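Local coordinates for cytoplasmic Protein STM1381 (Salmonella enterica subsp. enterica serovar Typhimurium, PDB 3SOZ) that is of unknown function but belongs to a putative glutamine amidotransferase family, with a fold probably related to class I glutaminase domains, at residues 179-192 / 196-208. Sequence-based numbering, arbitrary orientation.
Sequences LLGYNKLIAKENSQ and EINGDPLLVMGTY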
loop_
_atom_site.group_PDB
_atom_site.type_symbol
_atom_site.label_atom_id
_atom_site.label_comp_id
_atom_site.label_asym_id
_atom_site.label_seq_id
_atom_site.Cartn_x
_atom_site.Cartn_y
_atom_site.Cartn_z
ATOM N N LEU A 179 2.041 -23.550 -11.299
ATOM C CA LEU A 179 1.309 -22.693 -10.366
ATOM C C LEU A 179 1.164 -21.340 -11.061
ATOM O O LEU A 179 2.017 -21.005 -11.883
ATOM C CB LEU A 179 2.077 -22.573 -9.043
ATOM C CG LEU A 179 2.261 -23.873 -8.243
ATOM C CD1 LEU A 179 3.381 -23.711 -7.274
ATOM C CD2 LEU A 179 1.028 -24.318 -7.500
ATOM N N LEU A 180 0.116 -20.574 -10.719
ATOM C CA LEU A 180 -0.159 -19.285 -11.345
ATOM C C LEU A 180 0.388 -18.033 -10.631
ATOM O O LEU A 180 0.197 -16.891 -11.114
ATOM C CB LEU A 180 -1.638 -19.141 -11.620
ATOM C CG LEU A 180 -2.249 -20.249 -12.469
ATOM C CD1 LEU A 180 -3.675 -19.896 -12.833
ATOM C CD2 LEU A 180 -1.442 -20.357 -13.715
ATOM N N GLY A 181 1.080 -18.233 -9.510
ATOM C CA GLY A 181 1.802 -17.146 -8.890
ATOM C C GLY A 181 2.368 -17.591 -7.555
ATOM O O GLY A 181 2.109 -18.711 -7.111
ATOM N N TYR A 182 3.161 -16.730 -6.917
ATOM C CA TYR A 182 3.712 -17.038 -5.619
ATOM C C TYR A 182 4.168 -15.736 -4.975
ATOM O O TYR A 182 4.284 -14.697 -5.632
ATOM C CB TYR A 182 4.928 -18.018 -5.734
ATOM C CG TYR A 182 6.082 -17.454 -6.561
ATOM C CD1 TYR A 182 6.072 -17.548 -7.932
ATOM C CD2 TYR A 182 7.135 -16.793 -5.975
ATOM C CE1 TYR A 182 7.065 -17.032 -8.700
ATOM C CE2 TYR A 182 8.145 -16.248 -6.761
ATOM C CZ TYR A 182 8.071 -16.377 -8.137
ATOM O OH TYR A 182 9.036 -15.858 -8.973
ATOM N N ASN A 183 4.449 -15.828 -3.682
ATOM C CA ASN A 183 5.099 -14.771 -2.954
ATOM C C ASN A 183 6.613 -14.871 -3.131
ATOM O O ASN A 183 7.206 -15.923 -2.960
ATOM C CB ASN A 183 4.727 -14.879 -1.481
ATOM C CG ASN A 183 3.280 -14.511 -1.201
ATOM O OD1 ASN A 183 2.421 -15.376 -0.982
ATOM N ND2 ASN A 183 3.007 -13.208 -1.181
ATOM N N LYS A 184 7.240 -13.756 -3.463
ATOM C CA LYS A 184 8.645 -13.732 -3.738
ATOM C C LYS A 184 9.295 -13.553 -2.403
ATOM O O LYS A 184 8.981 -12.586 -1.707
ATOM C CB LYS A 184 8.992 -12.552 -4.621
ATOM C CG LYS A 184 10.463 -12.422 -4.909
ATOM C CD LYS A 184 10.741 -11.304 -5.894
ATOM C CE LYS A 184 12.262 -11.159 -6.119
ATOM N NZ LYS A 184 12.528 -10.329 -7.330
ATOM N N LEU A 185 10.193 -14.501 -2.087
ATOM C CA LEU A 185 10.978 -14.560 -0.869
ATOM C C LEU A 185 12.467 -14.804 -1.151
ATOM O O LEU A 185 12.905 -15.075 -2.279
ATOM C CB LEU A 185 10.460 -15.674 0.032
ATOM C CG LEU A 185 8.972 -15.540 0.345
ATOM C CD1 LEU A 185 8.384 -16.841 0.722
ATOM C CD2 LEU A 185 8.792 -14.561 1.435
ATOM N N ILE A 186 13.249 -14.678 -0.089
ATOM C CA ILE A 186 14.689 -14.853 -0.129
ATOM C C ILE A 186 15.019 -15.843 0.989
ATOM O O ILE A 186 14.567 -15.653 2.124
ATOM C CB ILE A 186 15.385 -13.510 0.178
ATOM C CG1 ILE A 186 15.166 -12.524 -0.966
ATOM C CG2 ILE A 186 16.888 -13.729 0.516
ATOM C CD1 ILE A 186 15.521 -11.040 -0.622
ATOM N N ALA A 187 15.782 -16.893 0.700
ATOM C CA ALA A 187 16.172 -17.819 1.796
ATOM C C ALA A 187 17.126 -17.156 2.819
ATOM O O ALA A 187 18.032 -16.413 2.460
ATOM C CB ALA A 187 16.727 -19.105 1.251
ATOM N N LYS A 188 16.870 -17.360 4.101
ATOM C CA LYS A 188 17.821 -16.924 5.141
ATOM C C LYS A 188 19.062 -17.873 5.186
ATOM O O LYS A 188 19.024 -18.980 4.629
ATOM C CB LYS A 188 17.118 -16.883 6.508
ATOM C CG LYS A 188 16.234 -15.684 6.776
ATOM C CD LYS A 188 15.287 -15.928 7.989
ATOM C CE LYS A 188 14.926 -14.617 8.758
ATOM N NZ LYS A 188 13.771 -14.738 9.719
ATOM N N GLU A 189 20.146 -17.470 5.852
ATOM C CA GLU A 189 21.344 -18.338 5.936
ATOM C C GLU A 189 21.147 -19.783 6.446
ATOM O O GLU A 189 21.391 -20.752 5.714
ATOM C CB GLU A 189 22.507 -17.634 6.629
ATOM C CG GLU A 189 23.308 -16.773 5.636
ATOM C CD GLU A 189 24.658 -16.259 6.203
ATOM O OE1 GLU A 189 24.762 -15.990 7.442
ATOM O OE2 GLU A 189 25.615 -16.120 5.391
ATOM N N ASN A 190 20.724 -19.965 7.680
ATOM C CA ASN A 190 20.662 -21.341 8.155
ATOM C C ASN A 190 19.302 -21.924 7.886
ATOM O O ASN A 190 18.409 -21.965 8.740
ATOM C CB ASN A 190 21.202 -21.473 9.582
ATOM C CG ASN A 190 22.631 -20.897 9.693
ATOM O OD1 ASN A 190 23.544 -21.262 8.911
ATOM N ND2 ASN A 190 22.807 -19.942 10.612
ATOM N N SER A 191 19.164 -22.323 6.629
ATOM C CA SER A 191 17.869 -22.711 6.051
ATOM C C SER A 191 18.041 -23.464 4.739
ATOM O O SER A 191 18.957 -23.191 3.959
ATOM C CB SER A 191 16.950 -21.489 5.836
ATOM O OG SER A 191 17.383 -20.720 4.729
ATOM N N GLN A 192 17.150 -24.409 4.493
ATOM C CA GLN A 192 17.343 -25.275 3.354
ATOM C C GLN A 192 16.154 -25.219 2.388
ATOM O O GLN A 192 15.010 -25.418 2.790
ATOM C CB GLN A 192 17.775 -26.707 3.777
ATOM C CG GLN A 192 16.801 -27.520 4.688
ATOM C CD GLN A 192 17.101 -27.496 6.244
ATOM O OE1 GLN A 192 17.976 -26.751 6.743
ATOM N NE2 GLN A 192 16.334 -28.321 7.001
ATOM N N GLU A 196 12.198 -24.734 -6.130
ATOM C CA GLU A 196 12.216 -23.351 -6.596
ATOM C C GLU A 196 11.261 -23.105 -7.761
ATOM O O GLU A 196 10.917 -24.014 -8.496
ATOM C CB GLU A 196 13.626 -22.926 -6.963
ATOM C CG GLU A 196 14.503 -22.678 -5.780
ATOM C CD GLU A 196 15.832 -22.006 -6.160
ATOM O OE1 GLU A 196 16.538 -22.523 -7.056
ATOM O OE2 GLU A 196 16.168 -20.949 -5.550
ATOM N N ILE A 197 10.829 -21.868 -7.914
ATOM C CA ILE A 197 9.888 -21.510 -8.971
ATOM C C ILE A 197 10.430 -20.238 -9.570
ATOM O O ILE A 197 11.027 -19.445 -8.844
ATOM C CB ILE A 197 8.435 -21.379 -8.408
ATOM C CG1 ILE A 197 7.415 -21.174 -9.524
ATOM C CG2 ILE A 197 8.368 -20.348 -7.260
ATOM C CD1 ILE A 197 6.039 -21.473 -9.110
ATOM N N ASN A 198 10.331 -20.102 -10.896
ATOM C CA ASN A 198 10.768 -18.901 -11.617
ATOM C C ASN A 198 12.032 -18.314 -11.003
ATOM O O ASN A 198 12.178 -17.099 -10.887
ATOM C CB ASN A 198 9.614 -17.883 -11.623
ATOM C CG ASN A 198 9.870 -16.673 -12.502
ATOM O OD1 ASN A 198 10.260 -16.794 -13.652
ATOM N ND2 ASN A 198 9.613 -15.490 -11.961
ATOM N N GLY A 199 12.940 -19.199 -10.575
ATOM C CA GLY A 199 14.262 -18.814 -10.036
ATOM C C GLY A 199 14.199 -18.131 -8.681
ATOM O O GLY A 199 15.049 -17.275 -8.382
ATOM N N ASP A 200 13.192 -18.499 -7.870
ATOM C CA ASP A 200 12.978 -17.947 -6.538
ATOM C C ASP A 200 12.572 -19.099 -5.635
ATOM O O ASP A 200 12.085 -20.115 -6.134
ATOM C CB ASP A 200 11.822 -16.938 -6.550
ATOM C CG ASP A 200 12.211 -15.597 -7.103
ATOM O OD1 ASP A 200 13.360 -15.175 -6.845
ATOM O OD2 ASP A 200 11.355 -14.954 -7.790
ATOM N N PRO A 201 12.718 -18.941 -4.299
ATOM C CA PRO A 201 12.341 -20.014 -3.352
ATOM C C PRO A 201 10.899 -20.426 -3.438
ATOM O O PRO A 201 10.033 -19.586 -3.595
ATOM C CB PRO A 201 12.567 -19.370 -1.997
ATOM C CG PRO A 201 13.571 -18.328 -2.229
ATOM C CD PRO A 201 13.515 -17.890 -3.650
ATOM N N LEU A 202 10.608 -21.698 -3.297
ATOM C CA LEU A 202 9.232 -22.082 -3.230
ATOM C C LEU A 202 8.943 -22.868 -1.958
ATOM O O LEU A 202 7.867 -22.733 -1.375
ATOM C CB LEU A 202 8.838 -22.854 -4.476
ATOM C CG LEU A 202 7.384 -23.312 -4.766
ATOM C CD1 LEU A 202 7.191 -24.827 -4.679
ATOM C CD2 LEU A 202 6.265 -22.553 -4.006
ATOM N N LEU A 203 9.900 -23.688 -1.522
ATOM C CA LEU A 203 9.732 -24.525 -0.335
ATOM C C LEU A 203 10.958 -24.285 0.481
ATOM O O LEU A 203 12.056 -24.605 0.060
ATOM C CB LEU A 203 9.679 -25.997 -0.695
ATOM C CG LEU A 203 8.560 -26.799 -0.046
ATOM C CD1 LEU A 203 8.902 -28.272 -0.056
ATOM C CD2 LEU A 203 8.272 -26.311 1.367
ATOM N N VAL A 204 10.787 -23.642 1.620
ATOM C CA VAL A 204 11.915 -23.328 2.455
ATOM C C VAL A 204 11.687 -23.927 3.815
ATOM O O VAL A 204 10.604 -23.792 4.423
ATOM C CB VAL A 204 12.172 -21.825 2.522
ATOM C CG1 VAL A 204 13.342 -21.515 3.413
ATOM C CG2 VAL A 204 12.443 -21.324 1.155
HETATM N N MSE A 205 12.729 -24.623 4.258
HETATM C CA MSE A 205 12.752 -25.251 5.559
HETATM C C MSE A 205 13.690 -24.532 6.485
HETATM O O MSE A 205 14.711 -23.966 6.070
HETATM C CB MSE A 205 13.213 -26.674 5.416
HETATM C CG MSE A 205 12.397 -27.571 6.217
HETATM SE SE MSE A 205 10.822 -27.850 5.170
HETATM C CE MSE A 205 9.682 -28.440 6.658
ATOM N N GLY A 206 13.356 -24.558 7.758
ATOM C CA GLY A 206 14.182 -23.857 8.741
ATOM C C GLY A 206 13.835 -24.319 10.131
ATOM O O GLY A 206 13.039 -25.242 10.284
ATOM N N THR A 207 14.417 -23.669 11.132
ATOM C CA THR A 207 14.194 -24.043 12.536
ATOM C C THR A 207 14.121 -22.755 13.360
ATOM O O THR A 207 14.831 -21.776 13.047
ATOM C CB THR A 207 15.372 -24.928 13.147
ATOM O OG1 THR A 207 16.602 -24.165 13.154
ATOM C CG2 THR A 207 15.542 -26.268 12.396
ATOM N N TYR A 208 13.305 -22.769 14.416
ATOM C CA TYR A 208 13.249 -21.637 15.316
ATOM C C TYR A 208 13.395 -22.099 16.790
ATOM O O TYR A 208 12.437 -22.604 17.422
ATOM C CB TYR A 208 12.001 -20.769 15.036
ATOM C CG TYR A 208 11.901 -19.524 15.900
ATOM C CD1 TYR A 208 12.822 -18.466 15.774
ATOM C CD2 TYR A 208 10.872 -19.394 16.828
ATOM C CE1 TYR A 208 12.716 -17.314 16.579
ATOM C CE2 TYR A 208 10.761 -18.262 17.629
ATOM C CZ TYR A 208 11.679 -17.232 17.503
ATOM O OH TYR A 208 11.521 -16.122 18.328
HETATM O O HOH W 1 9.890 -17.161 -3.251
#
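Tyr-182 packs against the type I' turn, Ile-197 to Asp-200, of the 192-197/200-208 beta hairpin in the large mixed sheet, where strand 175-187 and the hairpin's strand 192-197 both pair with strand 157-162. Ile-197 CG2 sits over the centre of one ring face as a CH-pi contact, 3.7 Å from the centroid of the Tyr-182 ring. The other branch of Ile-197 continues past the ring to Leu-179, CD1 to CD1 at 3.9 Å. Farther along, Pro-201 rests its CG and CD against the carbonyl oxygen of Leu-185, CD at 3.2 Å from that O.

Tyr-182 OH donates to the anti lone pair of Asp-200 OD2 (2.8 Å), which lies in the ring plane at its edge, and accepts from Asn-198 ND2 at 3.1 Å. Two bonds from the same turn thus fix the hydroxyl. A water bridges Asn-183 O, Leu-185 N and Pro-201 O, linking the two segments where they make no direct backbone bond.

Further along, Gln-192 and Met-205 form an antiparallel hydrogen-bonded pair. With CG between its backbone N and carbonyl carbon (chi1 60°) and a bend at chi2, Gln-192 passes obliquely over its selenomethionine partner, CG lying 3.8 Å from Met-205 CB.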